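Local structure of fructosyl amine:oxygen oxidoreductase (Neosartorya fumigata, 4WCT) at residues S378-V383 / D402-K407; G284-P289 / R337-D342; G241-L246 / Q317-P322. The protein is an FAD-dependent deglycating enzyme, Amadoriase I, which uses molecular oxygen to oxidise fructosyl amines, the Amadori products of glycation. All blocks are in the same frame, centred on the assembly; numbering follows the deposited sequence.

Contact 1 of 3, residues S378-V383 / D402-K407; sequences SLLVAV and DALESK
Ala403 and Leu404, in the last turn of helix 393-404, both rest on Leu380 of strand 379-383. Just ahead of them, Asp402 turns its carboxylate off the strand and makes a salt bridge with Arg47. Ala403 points toward the strand: its CB meets Leu380 CD1 at 3.8 Å, and its single methyl leaves room for the leucine to come right up to the helix. Leu380 reaches across with CG anti to its backbone N (chi1 178°), and the branch at CG sends its two methyls to different residues. The second of these, CD2, lies 3.9 Å from Leu404 CB and equally close to the Leu404 backbone N. The two leucine side chains meet at a slant, and Ile400, a turn earlier in the helix, also touches Leu380. The helix lies on the six-stranded mixed sheet, consistent with the Rossmann-type FAD-binding fold of this family; strand 379-383 runs between 233-236 and 369-372, and its buried leucine suits the helix-facing side. Beyond Leu404 the chain leaves the helix. Glu405 shares Arg47 with Asp402 and bonds Tyr49 through OE2, so this end is tied down by salt bridge and hydrogen bond. Ser406, at positive phi, is the C-prime residue of a Schellman motif, its N bonding Ala403 O at 3.1 Å. Lys407 N completes the motif on Asp402 O at 2.8 Å, while its NZ forms a salt bridge with Glu405 OE1 at 3.3 Å, the hydrogen bond in it weak.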
loop_
_atom_site.group_PDB
_atom_site.type_symbol
_atom_site.label_atom_id
_atom_site.label_comp_id
_atom_site.label_asym_id
_atom_site.label_seq_id
_atom_site.Cartn_x
_atom_site.Cartn_y
_atom_site.Cartn_z
ATOM N N SER A 378 8.029 24.621 4.079
ATOM C CA SER A 378 8.752 24.082 2.925
ATOM C C SER A 378 8.744 22.558 2.915
ATOM O O SER A 378 9.294 21.956 1.993
ATOM C CB SER A 378 10.183 24.606 2.860
ATOM O OG SER A 378 10.174 26.021 2.883
ATOM N N LEU A 379 8.171 21.953 3.959
ATOM C CA LEU A 379 8.050 20.500 4.031
ATOM C C LEU A 379 6.638 20.109 3.616
ATOM O O LEU A 379 5.658 20.564 4.208
ATOM C CB LEU A 379 8.323 20.027 5.465
ATOM C CG LEU A 379 8.084 18.539 5.716
ATOM C CD1 LEU A 379 9.134 17.700 5.003
ATOM C CD2 LEU A 379 8.152 18.278 7.209
ATOM N N LEU A 380 6.557 19.150 2.702
ATOM C CA LEU A 380 5.305 18.501 2.348
ATOM C C LEU A 380 5.410 17.025 2.727
ATOM O O LEU A 380 6.413 16.405 2.439
ATOM C CB LEU A 380 5.083 18.602 0.852
ATOM C CG LEU A 380 3.829 17.935 0.297
ATOM C CD1 LEU A 380 2.568 18.675 0.708
ATOM C CD2 LEU A 380 3.939 17.904 -1.206
ATOM N N VAL A 381 4.479 16.560 3.530
ATOM C CA VAL A 381 4.405 15.121 3.861
ATOM C C VAL A 381 3.409 14.428 2.925
ATOM O O VAL A 381 2.363 14.963 2.606
ATOM C CB VAL A 381 4.057 14.877 5.357
ATOM C CG1 VAL A 381 5.084 15.526 6.272
ATOM C CG2 VAL A 381 2.650 15.346 5.717
ATOM N N ALA A 382 3.750 13.217 2.505
ATOM C CA ALA A 382 2.879 12.406 1.663
ATOM C C ALA A 382 3.046 10.953 2.093
ATOM O O ALA A 382 3.919 10.232 1.618
ATOM C CB ALA A 382 3.208 12.601 0.181
ATOM N N VAL A 383 2.259 10.616 3.107
ATOM C CA VAL A 383 2.410 9.395 3.882
ATOM C C VAL A 383 1.028 8.847 4.234
ATOM O O VAL A 383 -0.019 9.409 3.856
ATOM C CB VAL A 383 3.240 9.647 5.157
ATOM C CG1 VAL A 383 4.665 10.085 4.814
ATOM C CG2 VAL A 383 2.576 10.656 6.059
ATOM N N ASP A 402 -0.031 18.824 -6.492
ATOM C CA ASP A 402 -1.061 19.831 -6.276
ATOM C C ASP A 402 -0.953 20.415 -4.863
ATOM O O ASP A 402 -1.068 21.618 -4.652
ATOM C CB ASP A 402 -2.476 19.248 -6.443
ATOM C CG ASP A 402 -2.911 19.064 -7.895
ATOM O OD1 ASP A 402 -2.203 19.505 -8.854
ATOM O OD2 ASP A 402 -3.978 18.435 -8.083
ATOM N N ALA A 403 -0.742 19.556 -3.880
ATOM C CA ALA A 403 -0.540 20.018 -2.515
ATOM C C ALA A 403 0.735 20.882 -2.385
ATOM O O ALA A 403 0.735 21.900 -1.692
ATOM C CB ALA A 403 -0.472 18.819 -1.589
ATOM N N LEU A 404 1.804 20.509 -3.088
ATOM C CA LEU A 404 3.022 21.313 -3.127
ATOM C C LEU A 404 2.723 22.710 -3.687
ATOM O O LEU A 404 3.227 23.720 -3.170
ATOM C CB LEU A 404 4.088 20.656 -3.998
ATOM C CG LEU A 404 5.485 21.281 -3.988
ATOM C CD1 LEU A 404 6.225 21.033 -2.678
ATOM C CD2 LEU A 404 6.312 20.797 -5.167
ATOM N N GLU A 405 1.806 22.753 -4.637
ATOM C CA GLU A 405 1.438 23.991 -5.318
ATOM C C GLU A 405 0.234 24.695 -4.687
ATOM O O GLU A 405 -0.294 25.645 -5.266
ATOM C CB GLU A 405 1.165 23.699 -6.787
ATOM C CG GLU A 405 2.377 23.211 -7.556
ATOM C CD GLU A 405 2.078 22.746 -8.982
ATOM O OE1 GLU A 405 0.911 22.741 -9.404
ATOM O OE2 GLU A 405 3.028 22.515 -9.734
ATOM N N SER A 406 -0.148 24.269 -3.485
ATOM C CA SER A 406 -1.257 24.858 -2.720
ATOM C C SER A 406 -2.561 24.846 -3.473
ATOM O O SER A 406 -3.337 25.789 -3.393
ATOM C CB SER A 406 -0.909 26.297 -2.298
ATOM O OG SER A 406 0.172 26.279 -1.393
ATOM N N LYS A 407 -2.822 23.784 -4.224
ATOM C CA LYS A 407 -4.095 23.651 -4.896
ATOM C C LYS A 407 -4.657 22.234 -4.860
ATOM O O LYS A 407 -5.334 21.801 -5.773
ATOM C CB LYS A 407 -3.953 24.092 -6.339
ATOM C CG LYS A 407 -2.881 23.351 -7.111
ATOM C CD LYS A 407 -2.591 24.025 -8.450
ATOM C CE LYS A 407 -2.398 22.990 -9.536
ATOM N NZ LYS A 407 -1.922 23.621 -10.798
#

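Contact 2 of 3, residues G284-P289 / R337-D342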
loop_
_atom_site.group_PDB
_atom_site.type_symbol
_atom_site.label_atom_id
_atom_site.label_comp_id
_atom_site.label_asym_id
_atom_site.label_seq_id
_atom_site.Cartn_x
_atom_site.Cartn_y
_atom_site.Cartn_z
ATOM N N GLY A 284 -8.120 -13.986 3.666
ATOM C CA GLY A 284 -7.017 -13.517 2.804
ATOM C C GLY A 284 -7.445 -13.289 1.375
ATOM O O GLY A 284 -8.629 -13.345 1.050
ATOM N N PHE A 285 -6.451 -13.191 0.507
ATOM C CA PHE A 285 -6.703 -13.078 -0.907
ATOM C C PHE A 285 -5.588 -13.709 -1.710
ATOM O O PHE A 285 -4.486 -13.894 -1.216
ATOM C CB PHE A 285 -6.944 -11.624 -1.335
ATOM C CG PHE A 285 -5.821 -10.666 -1.001
ATOM C CD1 PHE A 285 -5.918 -9.853 0.123
ATOM C CD2 PHE A 285 -4.767 -10.476 -1.867
ATOM C CE1 PHE A 285 -4.924 -8.916 0.415
ATOM C CE2 PHE A 285 -3.767 -9.557 -1.570
ATOM C CZ PHE A 285 -3.862 -8.761 -0.440
ATOM N N PHE A 286 -5.865 -13.977 -2.984
ATOM C CA PHE A 286 -4.796 -14.378 -3.904
ATOM C C PHE A 286 -4.968 -13.711 -5.225
ATOM O O PHE A 286 -6.076 -13.280 -5.563
ATOM C CB PHE A 286 -4.708 -15.898 -4.087
ATOM C CG PHE A 286 -5.583 -16.450 -5.192
ATOM C CD1 PHE A 286 -5.046 -16.717 -6.444
ATOM C CD2 PHE A 286 -6.879 -16.784 -4.952
ATOM C CE1 PHE A 286 -5.825 -17.299 -7.430
ATOM C CE2 PHE A 286 -7.682 -17.340 -5.935
ATOM C CZ PHE A 286 -7.161 -17.559 -7.190
ATOM N N MET A 287 -3.850 -13.589 -5.951
ATOM C CA MET A 287 -3.897 -13.045 -7.301
ATOM C C MET A 287 -3.234 -13.988 -8.290
ATOM O O MET A 287 -2.511 -14.904 -7.936
ATOM C CB MET A 287 -3.324 -11.617 -7.404
ATOM C CG MET A 287 -4.371 -10.550 -7.070
ATOM S SD MET A 287 -3.909 -8.848 -6.694
ATOM C CE MET A 287 -3.326 -8.994 -5.008
ATOM N N GLU A 288 -3.556 -13.792 -9.555
ATOM C CA GLU A 288 -3.131 -14.767 -10.520
ATOM C C GLU A 288 -1.600 -14.847 -10.617
ATOM O O GLU A 288 -0.875 -13.872 -10.390
ATOM C CB GLU A 288 -3.796 -14.550 -11.871
ATOM C CG GLU A 288 -3.264 -13.392 -12.669
ATOM C CD GLU A 288 -4.053 -13.175 -13.950
ATOM O OE1 GLU A 288 -3.560 -13.551 -15.016
ATOM O OE2 GLU A 288 -5.186 -12.643 -13.870
ATOM N N PRO A 289 -1.098 -15.998 -11.018
ATOM C CA PRO A 289 0.355 -16.201 -11.101
ATOM C C PRO A 289 1.036 -15.187 -12.013
ATOM O O PRO A 289 0.478 -14.802 -13.055
ATOM C CB PRO A 289 0.469 -17.592 -11.682
ATOM C CG PRO A 289 -0.810 -18.268 -11.254
ATOM C CD PRO A 289 -1.855 -17.225 -11.309
ATOM N N ARG A 337 -2.510 -21.117 4.243
ATOM C CA ARG A 337 -2.880 -22.455 3.830
ATOM C C ARG A 337 -4.326 -22.767 4.167
ATOM O O ARG A 337 -4.997 -23.477 3.420
ATOM C CB ARG A 337 -1.940 -23.484 4.457
ATOM C CG ARG A 337 -0.526 -23.385 3.945
ATOM C CD ARG A 337 0.298 -24.544 4.411
ATOM N NE ARG A 337 1.712 -24.394 4.061
ATOM C CZ ARG A 337 2.211 -24.579 2.843
ATOM N NH1 ARG A 337 1.435 -24.997 1.859
ATOM N NH2 ARG A 337 3.500 -24.333 2.581
ATOM N N ASP A 338 -4.824 -22.195 5.260
ATOM C CA ASP A 338 -6.245 -22.261 5.589
ATOM C C ASP A 338 -7.131 -21.605 4.501
ATOM O O ASP A 338 -8.111 -22.201 4.051
ATOM C CB ASP A 338 -6.495 -21.570 6.927
ATOM C CG ASP A 338 -7.976 -21.490 7.279
ATOM O OD1 ASP A 338 -8.550 -22.534 7.627
ATOM O OD2 ASP A 338 -8.599 -20.408 7.128
ATOM N N PHE A 339 -6.713 -20.436 4.006
ATOM C CA PHE A 339 -7.395 -19.792 2.887
ATOM C C PHE A 339 -7.391 -20.716 1.673
ATOM O O PHE A 339 -8.421 -20.894 1.009
ATOM C CB PHE A 339 -6.716 -18.466 2.535
ATOM C CG PHE A 339 -7.215 -17.831 1.271
ATOM C CD1 PHE A 339 -8.276 -16.939 1.275
ATOM C CD2 PHE A 339 -6.575 -18.075 0.081
ATOM C CE1 PHE A 339 -8.729 -16.346 0.107
ATOM C CE2 PHE A 339 -7.050 -17.541 -1.100
ATOM C CZ PHE A 339 -8.146 -16.664 -1.088
ATOM N N LEU A 340 -6.226 -21.279 1.362
ATOM C CA LEU A 340 -6.118 -22.212 0.223
ATOM C C LEU A 340 -6.998 -23.442 0.428
ATOM O O LEU A 340 -7.574 -23.943 -0.546
ATOM C CB LEU A 340 -4.683 -22.642 -0.002
ATOM C CG LEU A 340 -3.755 -21.540 -0.526
ATOM C CD1 LEU A 340 -2.356 -22.101 -0.500
ATOM C CD2 LEU A 340 -4.178 -21.115 -1.923
ATOM N N HIS A 341 -7.096 -23.979 1.653
ATOM C CA HIS A 341 -7.941 -25.145 1.842
ATOM C C HIS A 341 -9.392 -24.899 1.469
ATOM O O HIS A 341 -10.038 -25.754 0.848
ATOM C CB HIS A 341 -7.881 -25.723 3.267
ATOM C CG HIS A 341 -8.319 -27.154 3.311
ATOM N ND1 HIS A 341 -9.647 -27.507 3.434
ATOM C CD2 HIS A 341 -7.668 -28.283 2.927
ATOM C CE1 HIS A 341 -9.792 -28.792 3.162
ATOM N NE2 HIS A 341 -8.605 -29.290 2.866
ATOM N N ASP A 342 -9.889 -23.707 1.757
ATOM C CA ASP A 342 -11.265 -23.379 1.472
ATOM C C ASP A 342 -11.524 -23.201 -0.032
ATOM O O ASP A 342 -12.652 -23.358 -0.465
ATOM C CB ASP A 342 -11.653 -22.108 2.208
ATOM C CG ASP A 342 -12.076 -22.344 3.652
ATOM O OD1 ASP A 342 -11.795 -23.434 4.220
ATOM O OD2 ASP A 342 -12.559 -21.357 4.247
#
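The carbonyl O of Gly284 sits against the ring of Phe339, 3.1 Å from Phe339 CE1 and 3.6 Å from CD1, approaching it obliquely. Glycine suits the spot: its backbone takes angles that a side chain would strain, and the ring fills the side where a CB would project. Phe339 reaches strand 284-287 from helix 330-343 because its CG lies anti to the backbone N (chi1 171°), which carries the ring out toward the strand. Phe285 N stands over one face of that ring, offset toward the rim, and Phe285 CA is 3.9 Å from Phe339 CZ. The next residue, Phe286, meets the ring at its edge, Phe286 CD2 lying near the plane of the Phe339 ring, 3.9 Å from Phe339 CE2, with the two side chains about perpendicular. Phe285 turns its own ring the other way, to within about 4 Å of the FAD, so the strand separates helix from cofactor. The axes of strand and helix are 8.7 Å apart and inclined at 72°. Strands 277-280 and 295-310 flank 284-287 and add Leu278 and Ile298 to the surroundings of Phe339. With a carbonyl oxygen lying obliquely against one ring and a second ring at its edge, attraction here is probably mostly dispersion, so at this contact shape probably matters more than directed bonding.

Contact 3 of 3, residues G241-L246 / Q317-P322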
loop_
_atom_site.group_PDB
_atom_site.type_symbol
_atom_site.label_atom_id
_atom_site.label_comp_id
_atom_site.label_asym_id
_atom_site.label_seq_id
_atom_site.Cartn_x
_atom_site.Cartn_y
_atom_site.Cartn_z
ATOM N N GLY A 241 8.891 4.056 6.844
ATOM C CA GLY A 241 10.148 4.633 7.316
ATOM C C GLY A 241 10.044 6.120 7.627
ATOM O O GLY A 241 10.914 6.682 8.346
ATOM N N SER A 242 9.048 6.785 7.068
ATOM C CA SER A 242 8.822 8.229 7.289
ATOM C C SER A 242 8.716 8.565 8.771
ATOM O O SER A 242 9.030 9.677 9.189
ATOM C CB SER A 242 7.556 8.710 6.600
ATOM O OG SER A 242 7.632 8.413 5.211
ATOM N N ASP A 243 8.155 7.630 9.528
ATOM C CA ASP A 243 7.835 7.879 10.919
ATOM C C ASP A 243 9.047 8.148 11.776
ATOM O O ASP A 243 8.893 8.633 12.897
ATOM C CB ASP A 243 7.061 6.644 11.457
ATOM C CG ASP A 243 6.337 6.904 12.762
ATOM O OD1 ASP A 243 5.711 7.979 12.921
ATOM O OD2 ASP A 243 6.328 5.947 13.602
ATOM N N SER A 244 10.233 7.737 11.322
ATOM C CA SER A 244 11.471 7.970 12.065
ATOM C C SER A 244 12.145 9.310 11.729
ATOM O O SER A 244 13.066 9.738 12.448
ATOM C CB SER A 244 12.447 6.818 11.830
ATOM O OG SER A 244 12.976 6.904 10.522
ATOM N N LEU A 245 11.624 10.031 10.735
ATOM C CA LEU A 245 12.291 11.220 10.199
ATOM C C LEU A 245 11.609 12.517 10.579
ATOM O O LEU A 245 12.148 13.592 10.360
ATOM C CB LEU A 245 12.378 11.135 8.669
ATOM C CG LEU A 245 13.246 10.004 8.152
ATOM C CD1 LEU A 245 13.197 10.012 6.642
ATOM C CD2 LEU A 245 14.687 10.137 8.625
ATOM N N LEU A 246 10.413 12.414 11.137
ATOM C CA LEU A 246 9.638 13.563 11.572
ATOM C C LEU A 246 8.792 13.103 12.745
ATOM O O LEU A 246 8.333 11.967 12.753
ATOM C CB LEU A 246 8.744 14.056 10.442
ATOM C CG LEU A 246 7.800 15.212 10.724
ATOM C CD1 LEU A 246 8.611 16.504 10.751
ATOM C CD2 LEU A 246 6.697 15.280 9.680
ATOM N N GLN A 317 6.192 4.977 26.654
ATOM C CA GLN A 317 5.321 4.694 25.509
ATOM C C GLN A 317 6.036 3.896 24.440
ATOM O O GLN A 317 7.244 3.734 24.496
ATOM C CB GLN A 317 4.811 5.998 24.898
ATOM C CG GLN A 317 4.036 6.848 25.899
ATOM C CD GLN A 317 3.357 8.029 25.264
ATOM O OE1 GLN A 317 2.760 7.908 24.199
ATOM N NE2 GLN A 317 3.455 9.196 25.904
ATOM N N GLU A 318 5.241 3.317 23.551
ATOM C CA GLU A 318 5.727 2.421 22.494
ATOM C C GLU A 318 5.652 3.144 21.170
ATOM O O GLU A 318 4.732 3.922 20.941
ATOM C CB GLU A 318 4.816 1.191 22.356
ATOM C CG GLU A 318 4.564 0.376 23.604
ATOM C CD GLU A 318 3.452 -0.644 23.390
ATOM O OE1 GLU A 318 3.792 -1.818 23.387
ATOM O OE2 GLU A 318 2.273 -0.265 23.133
ATOM N N LYS A 319 6.477 2.695 20.245
ATOM C CA LYS A 319 6.442 3.153 18.870
ATOM C C LYS A 319 6.878 1.950 18.004
ATOM O O LYS A 319 7.963 1.406 18.191
ATOM C CB LYS A 319 7.434 4.310 18.699
ATOM C CG LYS A 319 7.370 5.042 17.366
ATOM C CD LYS A 319 8.094 6.394 17.393
ATOM C CE LYS A 319 7.957 7.097 16.046
ATOM N NZ LYS A 319 8.798 8.300 15.861
ATOM N N SER A 320 6.081 1.640 16.980
ATOM C CA SER A 320 6.360 0.529 16.071
ATOM C C SER A 320 7.452 0.874 15.041
ATOM O O SER A 320 7.362 1.892 14.351
ATOM C CB SER A 320 5.074 0.157 15.329
ATOM O OG SER A 320 5.299 -0.993 14.500
ATOM N N VAL A 321 8.478 0.037 14.969
ATOM C CA VAL A 321 9.627 0.264 14.095
ATOM C C VAL A 321 9.733 -0.870 13.091
ATOM O O VAL A 321 9.998 -2.010 13.456
ATOM C CB VAL A 321 10.947 0.324 14.888
ATOM C CG1 VAL A 321 12.088 0.661 13.930
ATOM C CG2 VAL A 321 10.808 1.383 15.973
ATOM N N PRO A 322 9.701 -0.541 11.803
ATOM C CA PRO A 322 9.876 -1.599 10.802
ATOM C C PRO A 322 11.231 -2.244 10.815
ATOM O O PRO A 322 12.233 -1.608 11.160
ATOM C CB PRO A 322 9.664 -0.872 9.464
ATOM C CG PRO A 322 8.889 0.359 9.810
ATOM C CD PRO A 322 9.337 0.748 11.199
HETATM O O HOH W 1 6.659 10.137 14.250
HETATM O O HOH W 2 8.529 4.235 13.599
#
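Lys319 and Asp243 come at each other from opposite directions, yet the bond between them ends on a backbone atom. Lys319 NZ donates to Asp243 O at 3.0 Å, with a C=O...N angle of 150° and the amine tilted 29° from the carbonyl plane. The lysine can reach this far because its chain is fully extended, each torsion from chi1 to chi4 lying near anti; a long flexible residue ending in three N-H groups suits a gap of this width. Asp243 also has its CG anti to the backbone N (chi1 -164°), which helps bring the carboxylate alongside the lysine chain. The carboxylate meets the lysine chain short of its end: Asp243 OD2 is 3.2 Å from Lys319 CE but 4.1 Å from Lys319 NZ, beyond a salt bridge. The two charges probably still attract, and aspartate suits the place because its oxygens can each take a water. One water lies 2.7 Å from Asp243 OD1, accepts from Lys319 NZ at 3.2 Å and also neighbours Leu246 O. A second water donates to Asp243 OD2 and to Ser320 O, at 2.8 and 2.7 Å, joining the carboxylate to the strand backbone. The Ser320 hydroxyl is engaged elsewhere, with Pro254 O and Asn307 N. Lys319 stands on strand 318-320, which pairs antiparallel with 295-310, its backbone bonding that of Leu309. Asp243 belongs to the loop between strands 233-236 and 253-263, whose Leu245 touches the FAD and whose Leu246 packs toward strand 208-214. The contact therefore joins a cofactor-lining loop to an edge of the large mixed sheet.

How the contacts relate
From the N terminus, segment 241-246 opens contact 3, and 284-289 opens contact 2 before 317-322 has closed the first loop. Segment 337-342 then closes contact 2, so these two cross. Both involve the large mixed sheet, through strands 318-320 and 284-287, yet their nearest atoms are about 19 Å apart. Contact 1 follows in series, closing a connection from strand 379-383 of the six-stranded sheet to the end of helix 393-404, on the opposite side of the chain's centre from contact 2. Contacts 1 and 3 touch: Val381 CG1 packs on Leu246 CD2 at 3.8 Å, and Val383 meets Ser242, linking strand 379-383 to the loop that contact 3 ties to the large sheet.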